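Local coordinates for binary enterotoxin of Clostridium perfringens component a (Clostridium perfringens, PDB 5H03), which transfers ADP-ribose, probably to actin, as the enzymatic component of a binary toxin, using NAD(+) that binds in its C-terminal ADP-ribosyltransferase domain, at residues 333-338 / 389-394. Numbering follows the deposited sequence.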
ATOM      1  N   ILE A 333      -4.723  13.211  10.450  1.00 25.24           N
ATOM      2  CA  ILE A 333      -6.148  13.245  10.783  1.00 30.09           C
ATOM      3  C   ILE A 333      -6.346  12.566  12.137  1.00 32.07           C
ATOM      4  O   ILE A 333      -6.083  11.360  12.260  1.00 28.40           O
ATOM      5  CB  ILE A 333      -7.017  12.550   9.718  1.00 29.24           C
ATOM      6  CG1 ILE A 333      -6.978  13.273   8.371  1.00 29.29           C
ATOM      7  CG2 ILE A 333      -8.461  12.398  10.220  1.00 27.96           C
ATOM      8  CD1 ILE A 333      -5.780  12.967   7.612  1.00 31.96           C
ATOM      9  N   PRO A 334      -6.820  13.282  13.160  1.00 32.67           N
ATOM     10  CA  PRO A 334      -7.107  12.649  14.461  1.00 29.24           C
ATOM     11  C   PRO A 334      -8.392  11.835  14.398  1.00 32.35           C
ATOM     12  O   PRO A 334      -9.341  12.188  13.692  1.00 33.91           O
ATOM     13  CB  PRO A 334      -7.237  13.846  15.416  1.00 33.01           C
ATOM     14  CG  PRO A 334      -7.746  14.945  14.542  1.00 36.49           C
ATOM     15  CD  PRO A 334      -7.133  14.722  13.162  1.00 34.39           C
ATOM     16  N   VAL A 335      -8.417  10.719  15.119  1.00 27.54           N
ATOM     17  CA  VAL A 335      -9.584   9.837  15.139  1.00 27.69           C
ATOM     18  C   VAL A 335     -10.007   9.605  16.586  1.00 29.24           C
ATOM     19  O   VAL A 335      -9.397   8.793  17.289  1.00 30.70           O
ATOM     20  CB  VAL A 335      -9.300   8.503  14.444  1.00 25.76           C
ATOM     21  CG1 VAL A 335     -10.591   7.692  14.292  1.00 31.04           C
ATOM     22  CG2 VAL A 335      -8.622   8.723  13.117  1.00 31.61           C
ATOM     23  N   LYS A 336     -11.049  10.310  17.040  1.00 30.63           N
ATOM     24  CA  LYS A 336     -11.468  10.202  18.432  1.00 32.54           C
ATOM     25  C   LYS A 336     -12.333   8.984  18.690  1.00 32.03           C
ATOM     26  O   LYS A 336     -12.564   8.652  19.857  1.00 33.13           O
ATOM     27  CB  LYS A 336     -12.218  11.450  18.909  1.00 33.93           C
ATOM     28  CG  LYS A 336     -11.407  12.726  18.877  1.00 37.49           C
ATOM     29  CD  LYS A 336     -11.982  13.757  19.865  1.00 48.57           C
ATOM     30  CE  LYS A 336     -11.450  15.166  19.604  1.00 57.76           C
ATOM     31  NZ  LYS A 336     -11.064  15.890  20.857  1.00 65.62           N
ATOM     32  N   THR A 337     -12.830   8.346  17.638  1.00 30.11           N
ATOM     33  CA  THR A 337     -13.704   7.187  17.704  1.00 30.84           C
ATOM     34  C   THR A 337     -12.882   5.919  17.547  1.00 27.54           C
ATOM     35  O   THR A 337     -11.696   5.952  17.208  1.00 23.84           O
ATOM     36  CB  THR A 337     -14.752   7.217  16.580  1.00 31.11           C
ATOM     37  OG1 THR A 337     -14.081   7.115  15.313  1.00 30.33           O
ATOM     38  CG2 THR A 337     -15.532   8.502  16.604  1.00 31.23           C
ATOM     39  N   PHE A 338     -13.540   4.789  17.780  1.00 20.90           N
ATOM     40  CA  PHE A 338     -12.991   3.526  17.316  1.00 23.79           C
ATOM     41  C   PHE A 338     -12.933   3.553  15.792  1.00 23.80           C
ATOM     42  O   PHE A 338     -13.620   4.350  15.149  1.00 22.81           O
ATOM     43  CB  PHE A 338     -13.851   2.367  17.814  1.00 26.69           C
ATOM     44  CG  PHE A 338     -13.944   2.310  19.296  1.00 22.56           C
ATOM     45  CD1 PHE A 338     -12.846   1.954  20.051  1.00 20.31           C
ATOM     46  CD2 PHE A 338     -15.134   2.619  19.934  1.00 25.93           C
ATOM     47  CE1 PHE A 338     -12.923   1.919  21.423  1.00 25.40           C
ATOM     48  CE2 PHE A 338     -15.228   2.585  21.322  1.00 23.06           C
ATOM     49  CZ  PHE A 338     -14.119   2.224  22.071  1.00 22.81           C
ATOM     50  N   TYR A 389      -6.518   7.375  18.304  1.00 24.75           N
ATOM     51  CA  TYR A 389      -5.299   7.396  17.503  1.00 24.15           C
ATOM     52  C   TYR A 389      -5.385   8.495  16.444  1.00 23.99           C
ATOM     53  O   TYR A 389      -6.401   9.175  16.284  1.00 22.93           O
ATOM     54  CB  TYR A 389      -5.063   6.058  16.810  1.00 23.07           C
ATOM     55  CG  TYR A 389      -4.439   4.998  17.682  1.00 22.34           C
ATOM     56  CD1 TYR A 389      -3.131   5.117  18.133  1.00 19.74           C
ATOM     57  CD2 TYR A 389      -5.173   3.872  18.064  1.00 20.06           C
ATOM     58  CE1 TYR A 389      -2.562   4.139  18.953  1.00 21.98           C
ATOM     59  CE2 TYR A 389      -4.618   2.893  18.860  1.00 19.73           C
ATOM     60  CZ  TYR A 389      -3.304   3.031  19.307  1.00 19.87           C
ATOM     61  OH  TYR A 389      -2.761   2.041  20.120  1.00 20.34           O
ATOM     62  N   SER A 390      -4.294   8.672  15.705  1.00 27.46           N
ATOM     63  CA  SER A 390      -4.283   9.530  14.528  1.00 26.47           C
ATOM     64  C   SER A 390      -3.676   8.751  13.380  1.00 23.86           C
ATOM     65  O   SER A 390      -3.009   7.733  13.580  1.00 24.42           O
ATOM     66  CB  SER A 390      -3.481  10.818  14.750  1.00 27.30           C
ATOM     67  OG  SER A 390      -4.077  11.609  15.758  1.00 30.70           O
ATOM     68  N   TYR A 391      -3.919   9.225  12.163  1.00 24.07           N
ATOM     69  CA  TYR A 391      -3.191   8.707  11.018  1.00 23.99           C
ATOM     70  C   TYR A 391      -2.737   9.863  10.135  1.00 23.25           C
ATOM     71  O   TYR A 391      -3.379  10.916  10.081  1.00 23.21           O
ATOM     72  CB  TYR A 391      -4.014   7.674  10.233  1.00 18.06           C
ATOM     73  CG  TYR A 391      -5.270   8.180   9.568  1.00 21.58           C
ATOM     74  CD1 TYR A 391      -5.224   8.682   8.275  1.00 24.82           C
ATOM     75  CD2 TYR A 391      -6.523   8.070  10.197  1.00 27.34           C
ATOM     76  CE1 TYR A 391      -6.363   9.121   7.643  1.00 22.20           C
ATOM     77  CE2 TYR A 391      -7.694   8.511   9.561  1.00 27.68           C
ATOM     78  CZ  TYR A 391      -7.592   9.034   8.276  1.00 24.02           C
ATOM     79  OH  TYR A 391      -8.702   9.491   7.595  1.00 28.33           O
ATOM     80  N   LYS A 392      -1.592   9.673   9.494  1.00 20.24           N
ATOM     81  CA  LYS A 392      -1.051  10.622   8.528  1.00 25.15           C
ATOM     82  C   LYS A 392      -1.220  10.076   7.122  1.00 19.05           C
ATOM     83  O   LYS A 392      -0.991   8.886   6.881  1.00 18.91           O
ATOM     84  CB  LYS A 392       0.422  10.921   8.800  1.00 20.63           C
ATOM     85  CG  LYS A 392       1.317   9.708   8.827  1.00 22.25           C
ATOM     86  CD  LYS A 392       2.734  10.097   9.319  1.00 26.17           C
ATOM     87  CE  LYS A 392       3.753   8.964   9.176  1.00 26.64           C
ATOM     88  NZ  LYS A 392       4.018   8.591   7.743  1.00 18.82           N
ATOM     89  N   ILE A 393      -1.636  10.941   6.200  1.00 23.40           N
ATOM     90  CA  ILE A 393      -1.814  10.559   4.795  1.00 20.98           C
ATOM     91  C   ILE A 393      -0.465  10.557   4.085  1.00 20.90           C
ATOM     92  O   ILE A 393       0.214  11.581   4.026  1.00 22.17           O
ATOM     93  CB  ILE A 393      -2.805  11.496   4.099  1.00 20.04           C
ATOM     94  CG1 ILE A 393      -4.145  11.405   4.819  1.00 26.02           C
ATOM     95  CG2 ILE A 393      -2.965  11.126   2.622  1.00 18.96           C
ATOM     96  CD1 ILE A 393      -5.241  12.202   4.144  1.00 31.52           C
ATOM     97  N   ASP A 394      -0.068   9.395   3.566  1.00 16.32           N
ATOM     98  CA  ASP A 394       1.213   9.191   2.900  1.00 20.44           C
ATOM     99  C   ASP A 394       1.157   9.358   1.386  1.00 23.48           C
ATOM    100  O   ASP A 394       2.087   9.912   0.795  1.00 19.37           O
ATOM    101  CB  ASP A 394       1.723   7.796   3.212  1.00 19.67           C
ATOM    102  CG  ASP A 394       1.864   7.554   4.701  1.00 21.81           C
ATOM    103  OD1 ASP A 394       2.306   8.493   5.439  1.00 17.03           O
ATOM    104  OD2 ASP A 394       1.454   6.442   5.118  1.00 19.62           O
TER
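Tyr389 O accepts a somewhat bent hydrogen bond from Val335 N (2.8 Å), while the tyrosine hydroxyl turns away from segment 333-338 and hydrogen-bonds Asn367 N. Ser390 faces Pro334 in an antiparallel non-hydrogen-bonded pair. Proline, with no amide hydrogen, gives up no bond to strand 389-394 here, and the small serine sets OG 3.5 Å from Pro334 CA. Tyr391 and Ile333 form a hydrogen-bonded antiparallel pair, joined by Ile333 N to Tyr391 O (2.7 Å) and Tyr391 N to Ile333 O (3.0 Å). With CG lodged between backbone N and carbonyl carbon (chi1 65°), the Tyr391 ring reaches over to the neighbouring strand. Beta-branched Ile333 and Val335 suit the extended strand, the first giving its CB methine to one ring face in a CH-pi contact, 4.1 Å from the centroid, and the second a methyl, CG2, which approaches obliquely, 3.7 Å from Tyr391 CD2. Farther along, Ile393 sends CD1 to within 3.6 Å of Ile333 CD1. The pairing attaches edge strand 332-335 to the five-stranded sheet of the ADP-ribosyltransferase fold. Backbone hydrogen bonds and apolar packing around Tyr391 probably help hold the chain that leads into Thr337, a residue of the NAD(+) site.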